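Local coordinates for protein delta-1-pyrroline-5-carboxylate dehydrogenase, mitochondrial (Mus musculus, PDB 4E3X) that probably oxidises L-glutamate gamma-semialdehyde to glutamate with NAD+, the second step of mitochondrial proline breakdown, and works as a homodimer, at residues Arg296-Asn301 and Pro309-Glu314; Asp107-Ala112 and Ile258-Pro263; Arg47-Lys52 and Arg139-Leu144. All blocks are in the same frame, centred on the assembly; numbering follows the deposited sequence.

How the contacts relate
From the N terminus, helix 45-55 comes first, and contact 3 closes a loop of 86 residues by setting it against the start of helix 140-151. Before that loop is complete, helix 99-118 has passed; contact 2 returns to it from strand 259-261 after 145 residues. The segments of contacts 3 and 2 therefore alternate along the chain, so the two loops cross. Contact 1 follows in series, closing only seven residues between helix 288-300 and strand 310-314. Contacts 1 and 2 reach the two outermost strands of the same five-stranded parallel sheet, with centres about 20 Å apart, whereas contact 3 joins helices about 39 Å from contact 1, centre to centre.

Contact 1: Arg296-Asn301 and Pro309-Glu314; sequences RQVAQN and PRLAGE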
ATOM      1  N   ARG B 296       4.610  12.965  -9.757  1.00  7.20           N
ATOM      2  CA  ARG B 296       5.865  13.401 -10.359  0.60  8.24           C
ATOM      3  C   ARG B 296       6.609  14.428  -9.492  1.00  7.79           C
ATOM      4  O   ARG B 296       7.836  14.450  -9.453  1.00  8.50           O
ATOM      5  CB  ARG B 296       5.621  13.924 -11.784  0.60 10.11           C
ATOM      6  CG  ARG B 296       5.299  12.805 -12.800  0.60 12.68           C
ATOM      7  CD  ARG B 296       4.991  13.345 -14.201  0.60 14.01           C
ATOM      8  NE  ARG B 296       5.252  12.364 -15.261  0.60 15.56           N
ATOM      9  CZ  ARG B 296       4.359  11.929 -16.152  0.60 16.64           C
ATOM     10  NH1 ARG B 296       3.111  12.366 -16.133  0.60 14.73           N
ATOM     11  NH2 ARG B 296       4.722  11.042 -17.072  0.60 18.18           N
ATOM     12  N   GLN B 297       5.863  15.282  -8.796  1.00  7.62           N
ATOM     13  CA  GLN B 297       6.506  16.219  -7.876  1.00  8.05           C
ATOM     14  C   GLN B 297       7.195  15.493  -6.726  1.00  7.82           C
ATOM     15  O   GLN B 297       8.300  15.850  -6.319  1.00  8.10           O
ATOM     16  CB  GLN B 297       5.504  17.226  -7.327  1.00  8.47           C
ATOM     17  CG  GLN B 297       5.083  18.242  -8.370  1.00  9.19           C
ATOM     18  CD  GLN B 297       4.242  19.363  -7.797  1.00 10.01           C
ATOM     19  OE1 GLN B 297       3.181  19.120  -7.229  1.00 11.34           O
ATOM     20  NE2 GLN B 297       4.713  20.599  -7.948  1.00 11.81           N
ATOM     21  N   VAL B 298       6.551  14.456  -6.206  1.00  7.20           N
ATOM     22  CA  VAL B 298       7.176  13.660  -5.162  1.00  6.80           C
ATOM     23  C   VAL B 298       8.437  12.966  -5.691  1.00  7.76           C
ATOM     24  O   VAL B 298       9.480  12.969  -5.042  1.00  8.02           O
ATOM     25  CB  VAL B 298       6.186  12.641  -4.585  1.00  6.94           C
ATOM     26  CG1 VAL B 298       6.912  11.613  -3.733  1.00  8.88           C
ATOM     27  CG2 VAL B 298       5.119  13.365  -3.771  1.00  8.52           C
ATOM     28  N   ALA B 299       8.360  12.408  -6.893  1.00  7.53           N
ATOM     29  CA  ALA B 299       9.528  11.761  -7.475  1.00  7.78           C
ATOM     30  C   ALA B 299      10.678  12.752  -7.678  1.00  8.76           C
ATOM     31  O   ALA B 299      11.834  12.437  -7.388  1.00  9.73           O
ATOM     32  CB  ALA B 299       9.170  11.099  -8.771  1.00  8.59           C
ATOM     33  N   GLN B 300      10.362  13.950  -8.165  1.00  8.95           N
ATOM     34  CA  GLN B 300      11.367  14.985  -8.383  1.00 10.74           C
ATOM     35  C   GLN B 300      12.087  15.314  -7.087  1.00 10.46           C
ATOM     36  O   GLN B 300      13.303  15.509  -7.074  1.00 11.29           O
ATOM     37  CB  GLN B 300      10.707  16.246  -8.954  1.00 13.45           C
ATOM     38  CG  GLN B 300      11.644  17.440  -9.145  1.00 18.52           C
ATOM     39  CD  GLN B 300      10.905  18.715  -9.539  1.00 22.70           C
ATOM     40  OE1 GLN B 300       9.741  18.913  -9.182  1.00 25.18           O
ATOM     41  NE2 GLN B 300      11.583  19.587 -10.278  1.00 24.65           N
ATOM     42  N   ASN B 301      11.328  15.381  -5.999  1.00  9.87           N
ATOM     43  CA  ASN B 301      11.876  15.779  -4.707  1.00  9.31           C
ATOM     44  C   ASN B 301      12.254  14.612  -3.802  1.00  8.78           C
ATOM     45  O   ASN B 301      12.452  14.792  -2.602  1.00  9.90           O
ATOM     46  CB  ASN B 301      10.915  16.723  -3.990  1.00 10.86           C
ATOM     47  CG  ASN B 301      10.915  18.109  -4.591  1.00 14.43           C
ATOM     48  OD1 ASN B 301      11.764  18.440  -5.428  1.00 16.71           O
ATOM     49  ND2 ASN B 301       9.971  18.937  -4.164  1.00 15.28           N
ATOM     50  N   PRO B 309       7.145   8.847   0.541  1.00  6.77           N
ATOM     51  CA  PRO B 309       5.729   9.193   0.717  1.00  6.56           C
ATOM     52  C   PRO B 309       4.782   8.181   0.072  1.00  6.57           C
ATOM     53  O   PRO B 309       5.113   7.562  -0.942  1.00  8.40           O
ATOM     54  CB  PRO B 309       5.611  10.571   0.046  1.00  7.34           C
ATOM     55  CG  PRO B 309       7.027  11.137   0.109  1.00  7.72           C
ATOM     56  CD  PRO B 309       7.896   9.925  -0.140  1.00  7.63           C
ATOM     57  N   ARG B 310       3.607   8.038   0.670  1.00  6.74           N
ATOM     58  CA  ARG B 310       2.565   7.146   0.180  1.00  7.70           C
ATOM     59  C   ARG B 310       1.481   7.934  -0.517  1.00  7.18           C
ATOM     60  O   ARG B 310       0.824   8.774   0.103  1.00  8.86           O
ATOM     61  CB  ARG B 310       1.939   6.382   1.338  1.00  8.17           C
ATOM     62  CG  ARG B 310       2.909   5.461   2.017  1.00  8.12           C
ATOM     63  CD  ARG B 310       2.256   4.710   3.148  1.00  9.51           C
ATOM     64  NE  ARG B 310       3.207   3.808   3.796  1.00  9.32           N
ATOM     65  CZ  ARG B 310       2.871   2.889   4.691  1.00  9.70           C
ATOM     66  NH1 ARG B 310       1.602   2.745   5.056  1.00  8.42           N
ATOM     67  NH2 ARG B 310       3.808   2.119   5.231  1.00 11.59           N
ATOM     68  N   LEU B 311       1.293   7.659  -1.803  1.00  7.35           N
ATOM     69  CA  LEU B 311       0.263   8.334  -2.570  1.00  8.76           C
ATOM     70  C   LEU B 311      -0.960   7.456  -2.749  1.00  7.69           C
ATOM     71  O   LEU B 311      -0.847   6.318  -3.194  1.00  8.77           O
ATOM     72  CB  LEU B 311       0.817   8.771  -3.916  1.00  9.99           C
ATOM     73  CG  LEU B 311       1.375  10.190  -3.861  1.00 13.38           C
ATOM     74  CD1 LEU B 311       2.593  10.277  -2.956  1.00 14.18           C
ATOM     75  CD2 LEU B 311       1.698  10.660  -5.250  1.00 14.90           C
ATOM     76  N   ALA B 312      -2.119   7.985  -2.377  1.00  6.91           N
ATOM     77  CA  ALA B 312      -3.389   7.308  -2.587  1.00  7.24           C
ATOM     78  C   ALA B 312      -4.233   8.214  -3.464  1.00  7.01           C
ATOM     79  O   ALA B 312      -4.347   9.413  -3.189  1.00  7.64           O
ATOM     80  CB  ALA B 312      -4.086   7.039  -1.261  1.00  8.82           C
ATOM     81  N   GLY B 313      -4.798   7.664  -4.532  1.00  7.07           N
ATOM     82  CA  GLY B 313      -5.588   8.465  -5.446  1.00  8.54           C
ATOM     83  C   GLY B 313      -6.810   7.748  -5.972  1.00  9.03           C
ATOM     84  O   GLY B 313      -6.744   6.582  -6.365  1.00 10.35           O
ATOM     85  N   GLU B 314      -7.931   8.455  -5.970  1.00  9.40           N
ATOM     86  CA  GLU B 314      -9.131   8.027  -6.679  1.00 11.22           C
ATOM     87  C   GLU B 314      -9.378   9.054  -7.772  1.00 10.17           C
ATOM     88  O   GLU B 314      -9.499  10.247  -7.470  1.00 10.75           O
ATOM     89  CB  GLU B 314     -10.321   7.982  -5.723  1.00 14.96           C
TER
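The last turn of helix 288-300 lies over the beginning of strand 310-314, and the backbones stay well apart: the nearest pair of alpha carbons, those of Val-298 and Pro-309, is 7.5 Å apart. Val-298 fills this space from the helix side, its CB turned toward the strand. With CG1 anti to the backbone N (chi1 167°), its two methyls are shared out between two partners. CG1 sits over the proline ring, 3.9 Å from Pro-309 CG, while CG2 meets Leu-311 CD1 at 4.1 Å. These are the helix and second strand of a beta-alpha-beta unit that begins with strand 279-285, within the parallel sheet of the Rossmann-like NAD-binding domain of aldehyde dehydrogenases. A branched, apolar valine suits a helix face laid on such a sheet, and it also touches Leu-279 and Ile-282 of the first strand. Pro-309 offers a rigid hydrocarbon surface just where the chain enters the strand. Leu-311, two residues on, points to the same helix and packs on Phe-291 and Trp-295 as well. The strand ends at Glu-314, the proton acceptor of the active site, modelled here only to CB. Ala-299, on the helix, packs on Ala-299 of the second subunit.

Contact 2: Asp107-Ala112 and Ile258-Pro263; sequences DAALAA and IIQFVP
Gln-260 has the most surface buried here, and its amide end is laid against the backbone and methyl groups of helix 99-118. The side chain starts toward the helix and bends at chi2 (-74°), which brings NE2 to 3.8 Å from Ala-108 CB and 3.6 Å from Ala-109 N. Those two approaches are packing; the amide finds its hydrogen bonds elsewhere, NE2 giving to Ala-105 O and Asn-257 OD1, and OE1 accepting from Gly-69 N. A buried glutamine suits the place because its one flat group can both donate and accept, linking the helix, the loop before the strand and the turn after strand 62-68. Strand 259-261, outermost of the five in the parallel sheet of the NAD-binding domain, pairs with strand 230-233, and helix 99-118 packs against its start. Ile-258, next in buried area, directs its CB away from the helix, yet CG1 lies beside the backbone N (chi1 -54°) and a folded chi2 (-49°) carries CD1 back to 4.1 Å from Ala-112 CB. Ala-109 comes third: its CA lies 5.9 Å from that of Ile-258, a closeness its small methyl readily permits, and its CB is 4.1 Å from Gln-260 NE2.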
ATOM      1  N   ASP B 107       4.442  22.962  10.231  1.00  7.40           N
ATOM      2  CA  ASP B 107       5.287  22.987  11.424  1.00  7.90           C
ATOM      3  C   ASP B 107       4.473  22.702  12.685  1.00  7.30           C
ATOM      4  O   ASP B 107       4.904  21.933  13.542  1.00  9.11           O
ATOM      5  CB  ASP B 107       6.004  24.334  11.565  1.00 10.40           C
ATOM      6  CG  ASP B 107       6.970  24.615  10.428  1.00 14.57           C
ATOM      7  OD1 ASP B 107       7.246  23.703   9.620  1.00 16.80           O
ATOM      8  OD2 ASP B 107       7.456  25.763  10.349  1.00 17.38           O
ATOM      9  N   ALA B 108       3.298  23.320  12.791  1.00  7.31           N
ATOM     10  CA  ALA B 108       2.465  23.149  13.977  1.00  7.71           C
ATOM     11  C   ALA B 108       1.884  21.746  14.056  1.00  7.41           C
ATOM     12  O   ALA B 108       1.784  21.171  15.139  1.00  8.80           O
ATOM     13  CB  ALA B 108       1.359  24.194  14.018  1.00  8.38           C
ATOM     14  N   ALA B 109       1.507  21.188  12.908  1.00  6.63           N
ATOM     15  CA  ALA B 109       1.021  19.812  12.874  1.00  6.36           C
ATOM     16  C   ALA B 109       2.116  18.849  13.340  1.00  6.64           C
ATOM     17  O   ALA B 109       1.874  17.953  14.158  1.00  7.52           O
ATOM     18  CB  ALA B 109       0.549  19.454  11.467  1.00  7.60           C
ATOM     19  N   LEU B 110       3.326  19.027  12.814  1.00  6.93           N
ATOM     20  CA  LEU B 110       4.437  18.149  13.189  1.00  7.73           C
ATOM     21  C   LEU B 110       4.726  18.201  14.687  1.00  7.91           C
ATOM     22  O   LEU B 110       5.039  17.180  15.297  1.00  8.64           O
ATOM     23  CB  LEU B 110       5.701  18.485  12.390  1.00  8.01           C
ATOM     24  CG  LEU B 110       5.580  18.193  10.895  1.00  8.16           C
ATOM     25  CD1 LEU B 110       6.790  18.748  10.181  1.00  9.19           C
ATOM     26  CD2 LEU B 110       5.405  16.695  10.652  1.00 10.11           C
ATOM     27  N   ALA B 111       4.603  19.387  15.279  1.00  8.08           N
ATOM     28  CA  ALA B 111       4.852  19.553  16.708  1.00  8.66           C
ATOM     29  C   ALA B 111       3.785  18.878  17.571  1.00  9.19           C
ATOM     30  O   ALA B 111       4.027  18.610  18.743  1.00 11.60           O
ATOM     31  CB  ALA B 111       4.967  21.038  17.059  1.00  9.51           C
ATOM     32  N   ALA B 112       2.615  18.615  16.992  1.00  8.85           N
ATOM     33  CA  ALA B 112       1.504  17.992  17.707  1.00  8.60           C
ATOM     34  C   ALA B 112       1.430  16.483  17.478  1.00  8.24           C
ATOM     35  O   ALA B 112       0.702  15.773  18.171  1.00  8.59           O
ATOM     36  CB  ALA B 112       0.190  18.641  17.287  1.00  9.67           C
ATOM     37  N   ILE B 258      -4.140  18.709  14.608  1.00  6.45           N
ATOM     38  CA  ILE B 258      -4.230  17.368  14.037  1.00  6.81           C
ATOM     39  C   ILE B 258      -4.766  17.403  12.595  1.00  5.73           C
ATOM     40  O   ILE B 258      -4.237  16.723  11.708  1.00  6.95           O
ATOM     41  CB  ILE B 258      -5.063  16.428  14.920  1.00  6.75           C
ATOM     42  CG1 ILE B 258      -4.518  16.434  16.363  1.00  6.79           C
ATOM     43  CG2 ILE B 258      -5.105  15.009  14.329  1.00  7.28           C
ATOM     44  CD1 ILE B 258      -2.986  16.245  16.489  1.00  8.22           C
ATOM     45  N   ILE B 259      -5.807  18.200  12.355  1.00  5.01           N
ATOM     46  CA  ILE B 259      -6.231  18.507  10.992  1.00  5.67           C
ATOM     47  C   ILE B 259      -6.224  20.022  10.853  1.00  5.15           C
ATOM     48  O   ILE B 259      -6.932  20.719  11.585  1.00  6.54           O
ATOM     49  CB  ILE B 259      -7.622  17.943  10.634  1.00  6.43           C
ATOM     50  CG1 ILE B 259      -7.622  16.406  10.698  1.00  7.16           C
ATOM     51  CG2 ILE B 259      -8.019  18.405   9.232  1.00  6.68           C
ATOM     52  CD1 ILE B 259      -8.989  15.789  10.481  1.00  7.56           C
ATOM     53  N   GLN B 260      -5.390  20.529   9.944  1.00  5.89           N
ATOM     54  CA  GLN B 260      -5.350  21.946   9.626  1.00  5.72           C
ATOM     55  C   GLN B 260      -6.288  22.188   8.449  1.00  5.53           C
ATOM     56  O   GLN B 260      -6.225  21.480   7.441  1.00  6.72           O
ATOM     57  CB  GLN B 260      -3.921  22.375   9.279  1.00  6.46           C
ATOM     58  CG  GLN B 260      -2.852  21.865  10.252  1.00  6.72           C
ATOM     59  CD  GLN B 260      -2.841  22.574  11.601  1.00  6.46           C
ATOM     60  OE1 GLN B 260      -3.890  22.861  12.181  1.00  7.36           O
ATOM     61  NE2 GLN B 260      -1.638  22.826  12.125  1.00  7.44           N
ATOM     62  N   PHE B 261      -7.196  23.151   8.600  1.00  5.47           N
ATOM     63  CA  PHE B 261      -8.198  23.424   7.578  1.00  5.97           C
ATOM     64  C   PHE B 261      -7.634  24.508   6.670  1.00  5.81           C
ATOM     65  O   PHE B 261      -7.632  25.695   7.025  1.00  6.15           O
ATOM     66  CB  PHE B 261      -9.512  23.867   8.237  1.00  6.74           C
ATOM     67  CG  PHE B 261     -10.676  23.923   7.287  1.00  6.04           C
ATOM     68  CD1 PHE B 261     -11.382  22.771   6.979  1.00  6.68           C
ATOM     69  CD2 PHE B 261     -11.075  25.133   6.722  1.00  6.59           C
ATOM     70  CE1 PHE B 261     -12.457  22.818   6.098  1.00  7.40           C
ATOM     71  CE2 PHE B 261     -12.142  25.193   5.845  1.00  7.87           C
ATOM     72  CZ  PHE B 261     -12.836  24.035   5.535  1.00  8.12           C
ATOM     73  N   VAL B 262      -7.113  24.094   5.515  1.00  5.92           N
ATOM     74  CA  VAL B 262      -6.338  24.991   4.674  1.00  6.35           C
ATOM     75  C   VAL B 262      -6.740  24.963   3.198  1.00  6.37           C
ATOM     76  O   VAL B 262      -6.014  24.440   2.349  1.00  7.19           O
ATOM     77  CB  VAL B 262      -4.814  24.771   4.848  1.00  7.41           C
ATOM     78  CG1 VAL B 262      -4.367  25.332   6.187  1.00  8.10           C
ATOM     79  CG2 VAL B 262      -4.447  23.298   4.739  1.00  7.69           C
ATOM     80  N   PRO B 263      -7.889  25.574   2.883  1.00  6.51           N
ATOM     81  CA  PRO B 263      -8.193  25.878   1.480  1.00  6.42           C
ATOM     82  C   PRO B 263      -7.012  26.586   0.828  1.00  6.62           C
ATOM     83  O   PRO B 263      -6.318  27.355   1.491  1.00  7.15           O
ATOM     84  CB  PRO B 263      -9.373  26.851   1.579  1.00  8.68           C
ATOM     85  CG  PRO B 263      -9.988  26.584   2.930  1.00 10.06           C
ATOM     86  CD  PRO B 263      -8.857  26.182   3.815  1.00  7.67           C
TER

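Contact 3: Arg47-Lys52 and Arg139-Leu144; sequences RDALQK and RRAEVL
Ala-141 and Leu-144 meet Ala-49 and Leu-50 where two helices pack at an angle: the axes of 47-52 and 140-144 pass 8.4 Å apart, with a signed crossing angle of -51°. The contact sets the N-terminal helix 45-55 against helix 140-151, away from the active site and the NAD-binding residues. Along the second segment, Arg-139 leads into the helix and bends back to its first turn, where NE makes a salt bridge with Glu-142 OE1 at 2.9 Å, on the syn side of the carboxylate. Ala-141 faces the other helix and carries the closest approach. Its methyl lies 3.5 Å from Ala-49 O, and its CA is 4.8 Å from that of Leu-50; alanine suits this position because a single methyl can rest directly on the neighbouring backbone. The same methyl also meets Ala-49 CB at 3.9 Å. Val-143 joins another side of the helix to helix 239-251. Leu-144, one turn after Ala-141, brings a larger apolar group to the buried side, where Phe-40 touches both leucines. The side chains of Leu-144 and Leu-50 cross at about a right angle. With Leu-50 CG anti to the backbone N (chi1 -179°), CD1 reaches between the turns, 3.8 Å from both Ala-141 O and Leu-144 CB.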
ATOM      1  N   ARG B  47     -37.805  16.111   7.761  1.00 15.93           N
ATOM      2  CA  ARG B  47     -38.219  17.044   6.721  1.00 17.06           C
ATOM      3  C   ARG B  47     -38.398  18.435   7.318  1.00 17.74           C
ATOM      4  O   ARG B  47     -37.969  19.427   6.734  1.00 18.17           O
ATOM      5  CB  ARG B  47     -39.510  16.583   6.042  1.00 17.71           C
ATOM      6  CG  ARG B  47     -39.844  17.359   4.773  1.00 18.87           C
ATOM      7  CD  ARG B  47     -41.214  16.961   4.242  1.00 19.93           C
ATOM      8  NE  ARG B  47     -41.602  17.693   3.039  1.00 21.45           N
ATOM      9  CZ  ARG B  47     -41.638  17.166   1.818  1.00 21.78           C
ATOM     10  NH1 ARG B  47     -41.310  15.897   1.628  1.00 20.98           N
ATOM     11  NH2 ARG B  47     -42.019  17.906   0.784  1.00 23.46           N
ATOM     12  N   ASP B  48     -39.023  18.504   8.490  1.00 18.13           N
ATOM     13  CA  ASP B  48     -39.164  19.777   9.190  1.00 20.09           C
ATOM     14  C   ASP B  48     -37.800  20.384   9.513  1.00 19.04           C
ATOM     15  O   ASP B  48     -37.568  21.571   9.279  1.00 18.88           O
ATOM     16  CB  ASP B  48     -39.964  19.611  10.483  1.00 23.99           C
ATOM     17  CG  ASP B  48     -41.435  19.336  10.238  1.00 27.96           C
ATOM     18  OD1 ASP B  48     -41.922  19.548   9.104  1.00 29.51           O
ATOM     19  OD2 ASP B  48     -42.107  18.916  11.202  1.00 28.89           O
ATOM     20  N   ALA B  49     -36.904  19.562  10.051  1.00 17.52           N
ATOM     21  CA  ALA B  49     -35.578  20.033  10.441  1.00 17.31           C
ATOM     22  C   ALA B  49     -34.788  20.530   9.240  1.00 15.61           C
ATOM     23  O   ALA B  49     -34.106  21.551   9.317  1.00 14.55           O
ATOM     24  CB  ALA B  49     -34.807  18.934  11.171  1.00 18.04           C
ATOM     25  N   LEU B  50     -34.887  19.807   8.126  1.00 14.93           N
ATOM     26  CA  LEU B  50     -34.172  20.190   6.914  1.00 13.46           C
ATOM     27  C   LEU B  50     -34.724  21.491   6.325  1.00 13.98           C
ATOM     28  O   LEU B  50     -33.956  22.359   5.899  1.00 13.45           O
ATOM     29  CB  LEU B  50     -34.199  19.063   5.879  1.00 13.29           C
ATOM     30  CG  LEU B  50     -33.448  19.356   4.578  1.00 12.57           C
ATOM     31  CD1 LEU B  50     -31.988  19.754   4.848  1.00 12.41           C
ATOM     32  CD2 LEU B  50     -33.524  18.156   3.640  1.00 14.18           C
ATOM     33  N   GLN B  51     -36.046  21.632   6.299  1.00 16.05           N
ATOM     34  CA  GLN B  51     -36.638  22.867   5.804  1.00 17.29           C
ATOM     35  C   GLN B  51     -36.159  24.070   6.619  1.00 16.31           C
ATOM     36  O   GLN B  51     -35.863  25.122   6.059  1.00 16.09           O
ATOM     37  CB  GLN B  51     -38.165  22.770   5.786  1.00 20.42           C
ATOM     38  CG  GLN B  51     -38.679  21.882   4.665  1.00 24.31           C
ATOM     39  CD  GLN B  51     -40.162  21.579   4.758  1.00 28.04           C
ATOM     40  OE1 GLN B  51     -40.806  21.849   5.773  1.00 30.33           O
ATOM     41  NE2 GLN B  51     -40.713  21.009   3.693  1.00 29.36           N
ATOM     42  N   LYS B  52     -36.052  23.898   7.934  1.00 15.66           N
ATOM     43  CA  LYS B  52     -35.535  24.949   8.798  1.00 16.23           C
ATOM     44  C   LYS B  52     -34.069  25.248   8.488  1.00 15.95           C
ATOM     45  O   LYS B  52     -33.667  26.406   8.396  1.00 15.45           O
ATOM     46  CB  LYS B  52     -35.700  24.564  10.270  1.00 16.47           C
ATOM     47  N   ARG B 139     -26.847  17.572  14.140  1.00  9.91           N
ATOM     48  CA  ARG B 139     -26.187  18.307  13.060  1.00  9.17           C
ATOM     49  C   ARG B 139     -26.569  17.809  11.671  1.00  8.71           C
ATOM     50  O   ARG B 139     -26.053  18.311  10.673  1.00  9.97           O
ATOM     51  CB  ARG B 139     -24.660  18.291  13.233  1.00 10.32           C
ATOM     52  CG  ARG B 139     -24.190  18.820  14.581  1.00 11.99           C
ATOM     53  CD  ARG B 139     -24.449  20.318  14.735  1.00 13.29           C
ATOM     54  NE  ARG B 139     -23.291  21.129  14.358  1.00 13.70           N
ATOM     55  CZ  ARG B 139     -22.288  21.421  15.182  1.00 13.47           C
ATOM     56  NH1 ARG B 139     -21.274  22.165  14.759  1.00 12.78           N
ATOM     57  NH2 ARG B 139     -22.289  20.965  16.430  1.00 14.52           N
ATOM     58  N   ARG B 140     -27.466  16.829  11.606  1.00  8.86           N
ATOM     59  CA  ARG B 140     -27.825  16.238  10.318  1.00  8.93           C
ATOM     60  C   ARG B 140     -28.400  17.277   9.364  1.00  9.12           C
ATOM     61  O   ARG B 140     -27.980  17.377   8.213  1.00  9.58           O
ATOM     62  CB  ARG B 140     -28.825  15.085  10.489  1.00  9.80           C
ATOM     63  CG  ARG B 140     -28.795  14.093   9.319  1.00 10.07           C
ATOM     64  CD  ARG B 140     -30.017  13.178   9.328  1.00  9.87           C
ATOM     65  NE  ARG B 140     -29.857  11.989   8.492  1.00 11.01           N
ATOM     66  CZ  ARG B 140     -29.419  10.819   8.945  1.00 10.52           C
ATOM     67  NH1 ARG B 140     -29.319   9.780   8.126  1.00 12.08           N
ATOM     68  NH2 ARG B 140     -29.071  10.689  10.223  1.00 11.18           N
ATOM     69  N   ALA B 141     -29.374  18.045   9.835  1.00  9.23           N
ATOM     70  CA  ALA B 141     -30.055  18.985   8.957  1.00  9.62           C
ATOM     71  C   ALA B 141     -29.075  20.038   8.433  1.00  8.89           C
ATOM     72  O   ALA B 141     -29.121  20.408   7.257  1.00  9.86           O
ATOM     73  CB  ALA B 141     -31.250  19.629   9.668  1.00 10.90           C
ATOM     74  N   GLU B 142     -28.179  20.503   9.298  1.00  9.71           N
ATOM     75  CA  GLU B 142     -27.161  21.470   8.900  1.00  9.64           C
ATOM     76  C   GLU B 142     -26.273  20.962   7.766  1.00  9.37           C
ATOM     77  O   GLU B 142     -26.092  21.648   6.754  1.00  9.50           O
ATOM     78  CB  GLU B 142     -26.288  21.835  10.103  1.00 10.10           C
ATOM     79  CG  GLU B 142     -25.133  22.764   9.743  1.00 10.24           C
ATOM     80  CD  GLU B 142     -24.053  22.833  10.809  1.00 11.63           C
ATOM     81  OE1 GLU B 142     -24.306  22.422  11.961  1.00 14.29           O
ATOM     82  OE2 GLU B 142     -22.945  23.311  10.487  1.00 12.59           O
ATOM     83  N   VAL B 143     -25.693  19.778   7.932  1.00  8.86           N
ATOM     84  CA  VAL B 143     -24.768  19.291   6.903  1.00  8.15           C
ATOM     85  C   VAL B 143     -25.497  18.951   5.601  1.00  7.52           C
ATOM     86  O   VAL B 143     -24.955  19.145   4.514  1.00  8.59           O
ATOM     87  CB  VAL B 143     -23.848  18.135   7.382  1.00  8.86           C
ATOM     88  CG1 VAL B 143     -23.004  18.598   8.573  1.00 10.23           C
ATOM     89  CG2 VAL B 143     -24.640  16.879   7.710  1.00  9.42           C
ATOM     90  N   LEU B 144     -26.724  18.451   5.717  1.00  8.32           N
ATOM     91  CA  LEU B 144     -27.528  18.218   4.523  1.00  8.65           C
ATOM     92  C   LEU B 144     -27.794  19.531   3.784  1.00  7.74           C
ATOM     93  O   LEU B 144     -27.588  19.624   2.574  1.00  8.74           O
ATOM     94  CB  LEU B 144     -28.846  17.531   4.884  1.00 10.03           C
ATOM     95  CG  LEU B 144     -28.868  16.001   4.825  1.00 14.03           C
ATOM     96  CD1 LEU B 144     -27.722  15.367   5.577  1.00 16.22           C
ATOM     97  CD2 LEU B 144     -30.201  15.502   5.356  1.00 14.72           C
TER